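Manganese-binding protein (Chlamydia trachomatis, PDB 6NSI) captures iron, with a preference for the ferrous ion, as well as manganese and nickel, and delivers them to the permease of an ABC transporter for import. Local coordinates at residues Val15-Thr19 with Gln138-Glu142. Residues are numbered along the deposited sequence; the frame is centred on the assembly and turned at random.
Sequences VSRIT and QILSE
Arg17 reaches across to Glu142 and forms a salt bridge through a single nitrogen, NH2, which lies 2.8 Å from Glu142 OE1 and 2.9 Å from Glu142 OE2. The carboxylate thus straddles one corner of the guanidinium, its CD at the edge of that group and the two planes turned 38° apart. Bends at chi2 and chi3 curl the arginine chain so that its flat end lies over Ile139. This is the close part of the contact: CB of Ile139 sits 3.7 Å above one guanidinium face, nearer the edge of the group than its centre, and CD1 approaches Arg17 NH2 to 3.5 Å. In this solute-binding protein of family 9 the contact joins helix 9-19, which follows strand 3-6 of the four-stranded parallel sheet, to the long helix 129-154, well away from the iron site; the two local axes run 134° apart, 10.4 Å at closest approach. Deeper in, Ile18 CG1 merely grazes Ile139 CG2 at 4.5 Å, and Ile18 also packs on Ala118 and Leu121 of helix 107-124 and on Phe132, earlier in helix 129-154. The solvent side is polar and looser: exposed Gln138 folds back to donate from NE2 to Glu142 OE1, with OE1 close to the amide plane of Gln138 and using its anti lone pair, which probably helps to hold the carboxylate in place for Arg17.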
ATOM      1  N   VAL A  15       5.131  12.238  -5.789  1.00 40.12           N
ATOM      2  CA  VAL A  15       6.229  13.198  -5.944  1.00 35.39           C
ATOM      3  C   VAL A  15       6.097  13.940  -7.267  1.00 43.35           C
ATOM      4  O   VAL A  15       6.209  15.170  -7.326  1.00 45.13           O
ATOM      5  CB  VAL A  15       7.593  12.487  -5.835  1.00 38.37           C
ATOM      6  CG1 VAL A  15       8.722  13.465  -6.146  1.00 37.46           C
ATOM      7  CG2 VAL A  15       7.800  11.908  -4.446  1.00 35.06           C
ATOM      8  N   SER A  16       5.843  13.199  -8.353  1.00 38.23           N
ATOM      9  CA  SER A  16       5.781  13.805  -9.679  1.00 39.69           C
ATOM     10  C   SER A  16       4.651  14.818  -9.787  1.00 47.50           C
ATOM     11  O   SER A  16       4.755  15.779 -10.561  1.00 43.09           O
ATOM     12  CB  SER A  16       5.620  12.719 -10.746  1.00 41.85           C
ATOM     13  OG  SER A  16       6.692  11.791 -10.678  1.00 43.17           O
ATOM     14  N   ARG A  17       3.569  14.618  -9.025  1.00 45.92           N
ATOM     15  CA  ARG A  17       2.460  15.568  -9.034  1.00 47.26           C
ATOM     16  C   ARG A  17       2.830  16.859  -8.315  1.00 47.51           C
ATOM     17  O   ARG A  17       2.381  17.936  -8.713  1.00 49.66           O
ATOM     18  CB  ARG A  17       1.210  14.944  -8.394  1.00 42.57           C
ATOM     19  CG  ARG A  17       0.318  14.128  -9.345  1.00 42.05           C
ATOM     20  CD  ARG A  17      -0.581  15.033 -10.195  1.00 47.06           C
ATOM     21  NE  ARG A  17      -1.929  15.230  -9.647  1.00 55.30           N
ATOM     22  CZ  ARG A  17      -2.378  16.376  -9.130  1.00 57.69           C
ATOM     23  NH1 ARG A  17      -1.585  17.443  -9.061  1.00 55.29           N
ATOM     24  NH2 ARG A  17      -3.624  16.459  -8.669  1.00 53.14           N
ATOM     25  N   ILE A  18       3.634  16.770  -7.255  1.00 44.34           N
ATOM     26  CA  ILE A  18       4.080  17.980  -6.574  1.00 45.65           C
ATOM     27  C   ILE A  18       5.040  18.769  -7.452  1.00 50.76           C
ATOM     28  O   ILE A  18       4.954  19.997  -7.527  1.00 49.41           O
ATOM     29  CB  ILE A  18       4.725  17.639  -5.222  1.00 44.63           C
ATOM     30  CG1 ILE A  18       3.689  17.060  -4.265  1.00 41.42           C
ATOM     31  CG2 ILE A  18       5.389  18.882  -4.618  1.00 46.98           C
ATOM     32  CD1 ILE A  18       4.312  16.411  -3.052  1.00 38.59           C
ATOM     33  N   THR A  19       5.971  18.086  -8.127  1.00 48.35           N
ATOM     34  CA  THR A  19       7.021  18.793  -8.860  1.00 49.91           C
ATOM     35  C   THR A  19       6.622  19.180 -10.276  1.00 53.97           C
ATOM     36  O   THR A  19       7.129  20.183 -10.792  1.00 57.69           O
ATOM     37  CB  THR A  19       8.312  17.963  -8.931  1.00 43.09           C
ATOM     38  OG1 THR A  19       8.079  16.726  -9.622  1.00 47.36           O
ATOM     39  CG2 THR A  19       8.874  17.691  -7.544  1.00 36.74           C
ATOM     40  N   GLN A 138      -3.174  20.956  -4.528  1.00 39.98           N
ATOM     41  CA  GLN A 138      -4.138  20.330  -5.423  1.00 41.38           C
ATOM     42  C   GLN A 138      -4.232  18.827  -5.172  1.00 51.46           C
ATOM     43  O   GLN A 138      -5.329  18.295  -4.969  1.00 43.26           O
ATOM     44  CB  GLN A 138      -3.775  20.622  -6.877  1.00 43.37           C
ATOM     45  CG  GLN A 138      -4.901  20.319  -7.852  1.00 51.67           C
ATOM     46  CD  GLN A 138      -6.263  20.829  -7.372  1.00 64.49           C
ATOM     47  OE1 GLN A 138      -6.378  21.937  -6.834  1.00 66.44           O
ATOM     48  NE2 GLN A 138      -7.303  20.022  -7.580  1.00 65.76           N
ATOM     49  N   ILE A 139      -3.097  18.121  -5.165  1.00 48.07           N
ATOM     50  CA  ILE A 139      -3.180  16.667  -5.029  1.00 38.32           C
ATOM     51  C   ILE A 139      -3.691  16.287  -3.643  1.00 39.24           C
ATOM     52  O   ILE A 139      -4.478  15.342  -3.495  1.00 43.18           O
ATOM     53  CB  ILE A 139      -1.828  15.996  -5.356  1.00 41.52           C
ATOM     54  CG1 ILE A 139      -1.986  14.467  -5.347  1.00 39.02           C
ATOM     55  CG2 ILE A 139      -0.725  16.448  -4.412  1.00 34.95           C
ATOM     56  CD1 ILE A 139      -3.192  13.995  -6.164  1.00 32.50           C
ATOM     57  N   LEU A 140      -3.286  17.037  -2.614  1.00 36.87           N
ATOM     58  CA  LEU A 140      -3.732  16.739  -1.256  1.00 35.49           C
ATOM     59  C   LEU A 140      -5.247  16.861  -1.115  1.00 42.64           C
ATOM     60  O   LEU A 140      -5.877  16.049  -0.425  1.00 40.87           O
ATOM     61  CB  LEU A 140      -3.036  17.655  -0.257  1.00 36.14           C
ATOM     62  CG  LEU A 140      -1.593  17.288   0.089  1.00 42.83           C
ATOM     63  CD1 LEU A 140      -0.917  18.451   0.849  1.00 45.10           C
ATOM     64  CD2 LEU A 140      -1.573  16.001   0.890  1.00 45.46           C
ATOM     65  N   SER A 141      -5.854  17.871  -1.744  1.00 44.70           N
ATOM     66  CA  SER A 141      -7.309  17.989  -1.655  1.00 47.68           C
ATOM     67  C   SER A 141      -8.005  16.958  -2.535  1.00 40.08           C
ATOM     68  O   SER A 141      -9.131  16.533  -2.233  1.00 39.02           O
ATOM     69  CB  SER A 141      -7.751  19.398  -2.041  1.00 45.40           C
ATOM     70  OG  SER A 141      -7.500  19.614  -3.412  1.00 48.33           O
ATOM     71  N   GLU A 142      -7.361  16.551  -3.629  1.00 38.50           N
ATOM     72  CA  GLU A 142      -7.906  15.462  -4.426  1.00 41.31           C
ATOM     73  C   GLU A 142      -7.872  14.148  -3.648  1.00 39.69           C
ATOM     74  O   GLU A 142      -8.816  13.350  -3.722  1.00 36.61           O
ATOM     75  CB  GLU A 142      -7.137  15.354  -5.741  1.00 45.39           C
ATOM     76  CG  GLU A 142      -7.530  16.400  -6.779  1.00 46.56           C
ATOM     77  CD  GLU A 142      -6.638  16.374  -8.011  1.00 50.87           C
ATOM     78  OE1 GLU A 142      -6.258  17.454  -8.509  1.00 54.00           O
ATOM     79  OE2 GLU A 142      -6.301  15.270  -8.485  1.00 61.98           O
TER